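Local coordinates for protein xyloglucan-specific endo-beta-1,4-glucanase BoGH9A (Bacteroides ovatus, PDB 6DHT) that cleaves the beta-1,4-glucan backbone of xyloglucan internally, releasing xyloglucan oligosaccharides for further breakdown by a gut bacterium, at residues E312-L320 / I328-A338. Numbering follows the deposited sequence.
Sequences EAYYNQNLL and IATGEYGDTHA. With CA (calcium ion), chain C; EDO (1,2-ethanediol), chain E; IMD (imidazole), chain B.
Tyr314 lays its ring flat on the backbone of Thr336, where the loop into helix 317-321 and that helix's first turn meet the loop before helix 339-353, in the (alpha/alpha)6-barrel catalytic domain of glycoside hydrolase family 9. Thr336 CA sits 3.6 Å from the centroid of the Tyr314 ring, a CH-pi contact almost on the ring normal, while Glu312 O lies against the opposite face; Ala338 CB meets the ring edge. With an alanine at Tyr314, Thr336 CA would lose its aromatic cover and the water on Ala338 N would probably lack its phenol partner. On either side of Thr336 in sequence, Asp335 OD2 and His337 O bind calcium, with Asp340, Glu341, Gly376 and water.

Two direct hydrogen bonds join the segments, both through Gln317. Its backbone N points straight (179°) at the anti lone pair of Glu332 OE2, 2.9 Å away; the extended Glu332 chain, with CG anti to its N (chi1 -173°), passes the Tyr315 ring edge. The Gln317 amide is fixed at both ends: OE1 accepts from Lys239 NZ and, in the carbonyl plane, from Tyr315 OH at 2.8 Å; NE2 donates to Thr330 O at 2.9 Å, 7° out of the amide plane.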
loop_
_atom_site.group_PDB
_atom_site.type_symbol
_atom_site.label_atom_id
_atom_site.label_comp_id
_atom_site.label_asym_id
_atom_site.label_seq_id
_atom_site.Cartn_x
_atom_site.Cartn_y
_atom_site.Cartn_z
ATOM N N GLU A 312 22.049 10.391 12.583
ATOM C CA GLU A 312 21.422 9.711 13.718
ATOM C C GLU A 312 20.302 10.549 14.331
ATOM O O GLU A 312 19.858 10.281 15.444
ATOM C CB GLU A 312 22.478 9.329 14.763
ATOM C CG GLU A 312 23.562 8.402 14.208
ATOM C CD GLU A 312 24.267 7.574 15.271
ATOM O OE1 GLU A 312 24.104 7.859 16.474
ATOM O OE2 GLU A 312 24.992 6.628 14.898
ATOM N N ALA A 313 19.860 11.558 13.581
ATOM C CA ALA A 313 18.761 12.434 13.974
ATOM C C ALA A 313 17.399 11.748 13.848
ATOM O O ALA A 313 16.557 12.154 13.037
ATOM C CB ALA A 313 18.790 13.681 13.126
ATOM N N TYR A 314 17.188 10.738 14.677
ATOM C CA TYR A 314 15.931 9.999 14.709
ATOM C C TYR A 314 14.806 10.820 15.317
ATOM O O TYR A 314 15.047 11.771 16.076
ATOM C CB TYR A 314 16.110 8.718 15.509
ATOM C CG TYR A 314 17.342 7.945 15.111
ATOM C CD1 TYR A 314 17.643 7.720 13.773
ATOM C CD2 TYR A 314 18.216 7.460 16.072
ATOM C CE1 TYR A 314 18.775 7.019 13.408
ATOM C CE2 TYR A 314 19.345 6.759 15.719
ATOM C CZ TYR A 314 19.623 6.538 14.390
ATOM O OH TYR A 314 20.755 5.838 14.047
ATOM N N TYR A 315 13.573 10.438 14.995
ATOM C CA TYR A 315 12.409 11.084 15.561
ATOM C C TYR A 315 11.965 10.275 16.748
ATOM O O TYR A 315 11.394 9.196 16.598
ATOM C CB TYR A 315 11.241 11.181 14.570
ATOM C CG TYR A 315 10.087 11.975 15.154
ATOM C CD1 TYR A 315 10.130 13.358 15.164
ATOM C CD2 TYR A 315 8.973 11.348 15.689
ATOM C CE1 TYR A 315 9.095 14.103 15.699
ATOM C CE2 TYR A 315 7.934 12.084 16.231
ATOM C CZ TYR A 315 8.006 13.464 16.236
ATOM O OH TYR A 315 6.989 14.221 16.768
ATOM N N ASN A 316 12.249 10.795 17.938
ATOM C CA ASN A 316 11.761 10.204 19.178
ATOM C C ASN A 316 10.790 11.170 19.834
ATOM O O ASN A 316 11.189 12.245 20.296
ATOM C CB ASN A 316 12.920 9.897 20.131
ATOM C CG ASN A 316 12.488 9.058 21.307
ATOM O OD1 ASN A 316 11.536 9.394 22.000
ATOM N ND2 ASN A 316 13.163 7.933 21.515
ATOM N N GLN A 317 9.519 10.791 19.873
ATOM C CA GLN A 317 8.482 11.723 20.296
ATOM C C GLN A 317 8.524 11.938 21.803
ATOM O O GLN A 317 8.325 13.051 22.282
ATOM C CB GLN A 317 7.098 11.224 19.890
ATOM C CG GLN A 317 6.047 12.309 19.957
ATOM C CD GLN A 317 4.950 12.095 18.938
ATOM O OE1 GLN A 317 4.978 12.676 17.854
ATOM N NE2 GLN A 317 3.983 11.279 19.284
ATOM N N ASN A 318 8.750 10.862 22.539
ATOM C CA ASN A 318 8.886 10.961 23.991
ATOM C C ASN A 318 9.991 11.940 24.394
ATOM O O ASN A 318 9.788 12.787 25.268
ATOM C CB ASN A 318 9.126 9.580 24.599
ATOM C CG ASN A 318 7.828 8.813 24.847
ATOM O OD1 ASN A 318 6.740 9.276 24.490
ATOM N ND2 ASN A 318 7.939 7.634 25.461
ATOM N N LEU A 319 11.154 11.853 23.752
ATOM C CA LEU A 319 12.234 12.783 24.056
ATOM C C LEU A 319 11.899 14.198 23.628
ATOM O O LEU A 319 12.309 15.159 24.270
ATOM C CB LEU A 319 13.523 12.359 23.373
ATOM C CG LEU A 319 14.104 11.020 23.798
ATOM C CD1 LEU A 319 15.433 10.838 23.095
ATOM C CD2 LEU A 319 14.263 10.927 25.319
ATOM N N LEU A 320 11.165 14.327 22.531
ATOM C CA LEU A 320 10.778 15.629 22.028
ATOM C C LEU A 320 9.852 16.289 23.042
ATOM O O LEU A 320 9.952 17.488 23.307
ATOM C CB LEU A 320 10.076 15.467 20.678
ATOM C CG LEU A 320 9.634 16.721 19.928
ATOM C CD1 LEU A 320 9.607 16.428 18.425
ATOM C CD2 LEU A 320 8.262 17.197 20.393
ATOM N N ILE A 328 3.412 16.599 21.540
ATOM C CA ILE A 328 2.835 16.025 20.327
ATOM C C ILE A 328 2.518 14.566 20.597
ATOM O O ILE A 328 3.378 13.836 21.078
ATOM C CB ILE A 328 3.847 16.110 19.175
ATOM C CG1 ILE A 328 4.341 17.548 18.982
ATOM C CG2 ILE A 328 3.237 15.537 17.887
ATOM C CD1 ILE A 328 3.279 18.535 18.571
ATOM N N ALA A 329 1.291 14.117 20.303
ATOM C CA ALA A 329 0.875 12.754 20.633
ATOM C C ALA A 329 0.274 11.964 19.470
ATOM O O ALA A 329 -0.369 10.941 19.675
ATOM C CB ALA A 329 -0.130 12.794 21.783
ATOM N N THR A 330 0.520 12.453 18.261
ATOM C CA THR A 330 0.012 11.810 17.048
ATOM C C THR A 330 1.057 10.808 16.549
ATOM O O THR A 330 2.022 10.552 17.235
ATOM C CB THR A 330 -0.278 12.853 15.996
ATOM O OG1 THR A 330 0.918 13.570 15.733
ATOM C CG2 THR A 330 -1.348 13.826 16.486
ATOM N N GLY A 331 0.881 10.240 15.348
ATOM C CA GLY A 331 1.692 9.100 14.937
ATOM C C GLY A 331 3.194 9.356 14.968
ATOM O O GLY A 331 3.661 10.357 14.449
ATOM N N GLU A 332 3.952 8.440 15.570
ATOM C CA GLU A 332 5.373 8.680 15.745
ATOM C C GLU A 332 6.169 8.428 14.470
ATOM O O GLU A 332 6.989 9.259 14.089
ATOM C CB GLU A 332 5.960 7.845 16.872
ATOM C CG GLU A 332 7.399 8.228 17.159
ATOM C CD GLU A 332 7.990 7.489 18.343
ATOM O OE1 GLU A 332 7.672 6.287 18.508
ATOM O OE2 GLU A 332 8.778 8.120 19.097
ATOM N N TYR A 333 5.935 7.283 13.827
ATOM C CA TYR A 333 6.791 6.833 12.704
ATOM C C TYR A 333 8.249 6.979 13.091
ATOM O O TYR A 333 9.013 7.666 12.410
ATOM C CB TYR A 333 6.499 7.587 11.395
ATOM C CG TYR A 333 5.135 7.238 10.823
ATOM C CD1 TYR A 333 4.913 6.013 10.209
ATOM C CD2 TYR A 333 4.075 8.118 10.909
ATOM C CE1 TYR A 333 3.661 5.668 9.697
ATOM C CE2 TYR A 333 2.813 7.784 10.412
ATOM C CZ TYR A 333 2.632 6.548 9.786
ATOM O OH TYR A 333 1.415 6.175 9.288
ATOM N N GLY A 334 8.598 6.342 14.207
ATOM C CA GLY A 334 9.943 6.405 14.746
ATOM C C GLY A 334 10.786 5.252 14.239
ATOM O O GLY A 334 10.254 4.203 13.867
ATOM N N ASP A 335 12.100 5.450 14.239
ATOM C CA ASP A 335 13.019 4.485 13.663
ATOM C C ASP A 335 14.429 4.880 14.066
ATOM O O ASP A 335 14.812 6.036 13.903
ATOM C CB ASP A 335 12.873 4.542 12.130
ATOM C CG ASP A 335 13.540 3.378 11.400
ATOM O OD1 ASP A 335 14.062 2.427 12.021
ATOM O OD2 ASP A 335 13.484 3.411 10.148
ATOM N N THR A 336 15.196 3.929 14.590
ATOM C CA THR A 336 16.608 4.181 14.907
ATOM C C THR A 336 17.559 3.464 13.953
ATOM O O THR A 336 18.768 3.410 14.190
ATOM C CB THR A 336 16.951 3.762 16.353
ATOM O OG1 THR A 336 16.636 2.379 16.547
ATOM C CG2 THR A 336 16.177 4.601 17.338
ATOM N N HIS A 337 17.008 2.935 12.864
ATOM C CA HIS A 337 17.785 2.215 11.856
ATOM C C HIS A 337 17.554 2.868 10.501
ATOM O O HIS A 337 16.570 2.575 9.820
ATOM C CB HIS A 337 17.400 0.737 11.815
ATOM C CG HIS A 337 17.708 -0.010 13.075
ATOM N ND1 HIS A 337 16.811 -0.119 14.115
ATOM C CD2 HIS A 337 18.813 -0.692 13.460
ATOM C CE1 HIS A 337 17.349 -0.836 15.087
ATOM N NE2 HIS A 337 18.565 -1.194 14.715
ATOM N N ALA A 338 18.472 3.743 10.115
ATOM C CA ALA A 338 18.342 4.523 8.890
ATOM C C ALA A 338 19.140 3.959 7.699
ATOM O O ALA A 338 19.161 4.562 6.619
ATOM C CB ALA A 338 18.745 5.964 9.157
HETATM CA CA CA C . 14.605 2.123 8.460
HETATM C C1 EDO E . 2.201 5.086 13.003
HETATM O O1 EDO E . 1.283 5.307 14.077
HETATM C C2 EDO E . 3.393 4.282 13.513
HETATM O O2 EDO E . 4.173 5.073 14.422
HETATM N N1 IMD B . -2.511 3.975 10.452
HETATM C C2 IMD B . -1.497 4.857 10.303
HETATM N N3 IMD B . -0.438 4.184 9.791
HETATM C C4 IMD B . -0.782 2.886 9.641
HETATM C C5 IMD B . -2.097 2.754 10.060
HETATM O O HOH W 1 20.713 4.330 11.850
HETATM O O HOH W 2 13.507 8.283 13.069
HETATM O O HOH W 3 12.906 6.901 16.983
HETATM O O HOH W 4 8.631 7.899 21.790
HETATM O O HOH W 5 14.520 0.356 10.175
#